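Local coordinates for protein flavodoxin (Bacteroides uniformis, PDB 4J8P) that binds flavin mononucleotide in a flavodoxin-like fold and probably serves as an electron-transfer flavoprotein, at residues R21-V26 with I113-S118. Numbering follows the deposited sequence.
Sequences RAAKLV and IPFATS. With FMN (flavin mononucleotide), chain B.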
loop_
_atom_site.group_PDB
_atom_site.type_symbol
_atom_site.label_atom_id
_atom_site.label_comp_id
_atom_site.label_asym_id
_atom_site.label_seq_id
_atom_site.Cartn_x
_atom_site.Cartn_y
_atom_site.Cartn_z
ATOM N N ARG A 21 4.822 10.655 -0.024
ATOM C CA ARG A 21 6.070 11.213 0.523
ATOM C C ARG A 21 6.779 10.189 1.425
ATOM O O ARG A 21 8.020 10.071 1.372
ATOM C CB ARG A 21 5.766 12.524 1.259
ATOM C CG ARG A 21 5.552 13.607 0.218
ATOM C CD ARG A 21 4.804 14.818 0.696
ATOM N NE ARG A 21 4.725 15.774 -0.415
ATOM C CZ ARG A 21 3.824 15.747 -1.394
ATOM N NH1 ARG A 21 2.862 14.823 -1.404
ATOM N NH2 ARG A 21 3.873 16.642 -2.368
ATOM N N ALA A 22 6.001 9.404 2.211
ATOM C CA ALA A 22 6.625 8.357 3.004
ATOM C C ALA A 22 7.248 7.295 2.093
ATOM O O ALA A 22 8.363 6.853 2.344
ATOM C CB ALA A 22 5.599 7.722 3.939
ATOM N N ALA A 23 6.547 6.928 0.991
ATOM C CA ALA A 23 7.061 5.926 0.061
ATOM C C ALA A 23 8.326 6.392 -0.651
ATOM O O ALA A 23 9.220 5.582 -0.892
ATOM C CB ALA A 23 6.002 5.575 -0.973
ATOM N N LYS A 24 8.436 7.705 -0.955
ATOM C CA LYS A 24 9.657 8.229 -1.570
ATOM C C LYS A 24 10.823 7.987 -0.624
ATOM O O LYS A 24 11.888 7.545 -1.062
ATOM C CB LYS A 24 9.512 9.742 -1.894
ATOM C CG LYS A 24 10.664 10.361 -2.724
ATOM C CD LYS A 24 11.943 10.695 -1.899
ATOM C CE LYS A 24 12.916 11.638 -2.580
ATOM N NZ LYS A 24 13.754 10.969 -3.608
ATOM N N LEU A 25 10.614 8.284 0.696
ATOM C CA LEU A 25 11.661 8.086 1.679
ATOM C C LEU A 25 12.044 6.603 1.790
ATOM O O LEU A 25 13.231 6.288 1.897
ATOM C CB LEU A 25 11.207 8.637 3.036
ATOM C CG LEU A 25 11.088 10.159 3.082
ATOM C CD1 LEU A 25 10.363 10.586 4.326
ATOM C CD2 LEU A 25 12.501 10.811 2.992
ATOM N N VAL A 26 11.034 5.694 1.761
ATOM C CA VAL A 26 11.318 4.251 1.809
ATOM C C VAL A 26 12.120 3.816 0.574
ATOM O O VAL A 26 13.140 3.129 0.726
ATOM C CB VAL A 26 10.010 3.430 1.942
ATOM C CG1 VAL A 26 10.271 1.919 1.842
ATOM C CG2 VAL A 26 9.298 3.780 3.248
ATOM N N ILE A 113 6.140 -6.359 2.293
ATOM C CA ILE A 113 6.162 -5.593 3.526
ATOM C C ILE A 113 5.192 -4.429 3.441
ATOM O O ILE A 113 5.421 -3.526 2.638
ATOM C CB ILE A 113 7.596 -5.071 3.789
ATOM C CG1 ILE A 113 8.619 -6.228 3.822
ATOM C CG2 ILE A 113 7.621 -4.235 5.108
ATOM C CD1 ILE A 113 10.091 -5.804 3.655
ATOM N N PRO A 114 4.104 -4.440 4.218
ATOM C CA PRO A 114 3.176 -3.307 4.167
ATOM C C PRO A 114 3.639 -2.136 5.025
ATOM O O PRO A 114 4.210 -2.315 6.109
ATOM C CB PRO A 114 1.864 -3.886 4.706
ATOM C CG PRO A 114 2.311 -4.997 5.695
ATOM C CD PRO A 114 3.697 -5.460 5.222
ATOM N N PHE A 115 3.397 -0.913 4.541
ATOM C CA PHE A 115 3.639 0.275 5.381
ATOM C C PHE A 115 2.460 1.234 5.165
ATOM O O PHE A 115 1.729 1.108 4.163
ATOM C CB PHE A 115 5.009 0.932 5.123
ATOM C CG PHE A 115 5.178 1.553 3.756
ATOM C CD1 PHE A 115 5.568 0.781 2.673
ATOM C CD2 PHE A 115 4.996 2.921 3.567
ATOM C CE1 PHE A 115 5.736 1.352 1.414
ATOM C CE2 PHE A 115 5.169 3.500 2.299
ATOM C CZ PHE A 115 5.560 2.720 1.238
ATOM N N ALA A 116 2.236 2.129 6.119
ATOM C CA ALA A 116 1.059 2.979 6.014
ATOM C C ALA A 116 1.234 4.315 6.683
ATOM O O ALA A 116 2.206 4.549 7.411
ATOM C CB ALA A 116 -0.135 2.245 6.666
ATOM N N THR A 117 0.296 5.224 6.393
ATOM C CA THR A 117 0.167 6.480 7.129
ATOM C C THR A 117 -1.282 6.567 7.585
ATOM O O THR A 117 -2.159 5.940 6.978
ATOM C CB THR A 117 0.592 7.708 6.301
ATOM O OG1 THR A 117 -0.354 7.930 5.258
ATOM C CG2 THR A 117 2.016 7.543 5.717
ATOM N N SER A 118 -1.526 7.282 8.677
ATOM C CA SER A 118 -2.889 7.375 9.215
ATOM C C SER A 118 -3.082 8.639 10.014
ATOM O O SER A 118 -2.107 9.287 10.383
ATOM C CB SER A 118 -3.154 6.183 10.137
ATOM O OG SER A 118 -2.352 6.283 11.308
HETATM N N1 FMN B . -6.964 7.564 9.631
HETATM C C2 FMN B . -6.974 6.767 10.748
HETATM O O2 FMN B . -6.245 6.988 11.720
HETATM N N3 FMN B . -7.893 5.714 10.840
HETATM C C4 FMN B . -8.860 5.400 9.900
HETATM O O4 FMN B . -9.572 4.407 10.061
HETATM C C4A FMN B . -8.900 6.310 8.756
HETATM N N5 FMN B . -9.875 6.168 7.880
HETATM C C5A FMN B . -9.904 7.033 6.793
HETATM C C6 FMN B . -10.899 6.851 5.822
HETATM C C7 FMN B . -10.926 7.614 4.661
HETATM C C7M FMN B . -11.931 7.286 3.588
HETATM C C8 FMN B . -9.954 8.617 4.471
HETATM C C8M FMN B . -9.901 9.431 3.204
HETATM C C9 FMN B . -8.984 8.819 5.446
HETATM C C9A FMN B . -8.932 8.037 6.603
HETATM N N10 FMN B . -7.915 8.182 7.594
HETATM C C10 FMN B . -7.878 7.353 8.684
HETATM C "C1'" FMN B . -6.880 9.226 7.406
HETATM C "C2'" FMN B . -5.739 8.774 6.494
HETATM O "O2'" FMN B . -5.281 7.457 6.800
HETATM C "C3'" FMN B . -4.532 9.712 6.545
HETATM O "O3'" FMN B . -4.969 11.072 6.430
HETATM C "C4'" FMN B . -3.488 9.363 5.479
HETATM O "O4'" FMN B . -2.227 9.873 5.909
HETATM C "C5'" FMN B . -3.858 9.960 4.132
HETATM O "O5'" FMN B . -2.858 9.492 3.221
HETATM P P FMN B . -2.747 9.903 1.714
HETATM O O1P FMN B . -3.933 9.546 0.902
HETATM O O2P FMN B . -1.486 9.206 1.264
HETATM O O3P FMN B . -2.480 11.413 1.688
#
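In the flavodoxin fold, a five-stranded parallel sheet flanked by helices, helix 18-30 packs on strand 111-117 through F115, A22, A23, V26 and T117, an apolar layer that ends at the FMN site. The axes of 21-26 and 113-117 come within 9.4 Å, with 139° between their N-to-C directions, a spacing consistent with alanines facing the sheet. F115 directs its CB toward the helix, CG lying between the backbone N and the carbonyl carbon (chi1 66°). The far edge of its ring meets A23, whose CB sits in the ring plane 3.6 Å from F115 CZ, while V26 brings CG2 over one face, offset toward the rim and 4.2 Å from F115 CE2. V10, Y84 and W156 also touch this ring, enclosing it between sheet and helices. Replacing F115 by an alanine would probably open a gap beneath the helix and cost A23 CB and V26 CG2 their contacts with the ring. One turn before V26, A22 CB rests on the T117 methyl, 4.0 Å from T117 CG2. With that methyl anti to the carbonyl carbon, OG1 lies between the backbone N and the carbonyl carbon; T117 OG1 hydrogen-bonds with T19 OG1 and, at 2.8 Å, with the ribityl O4' of FMN.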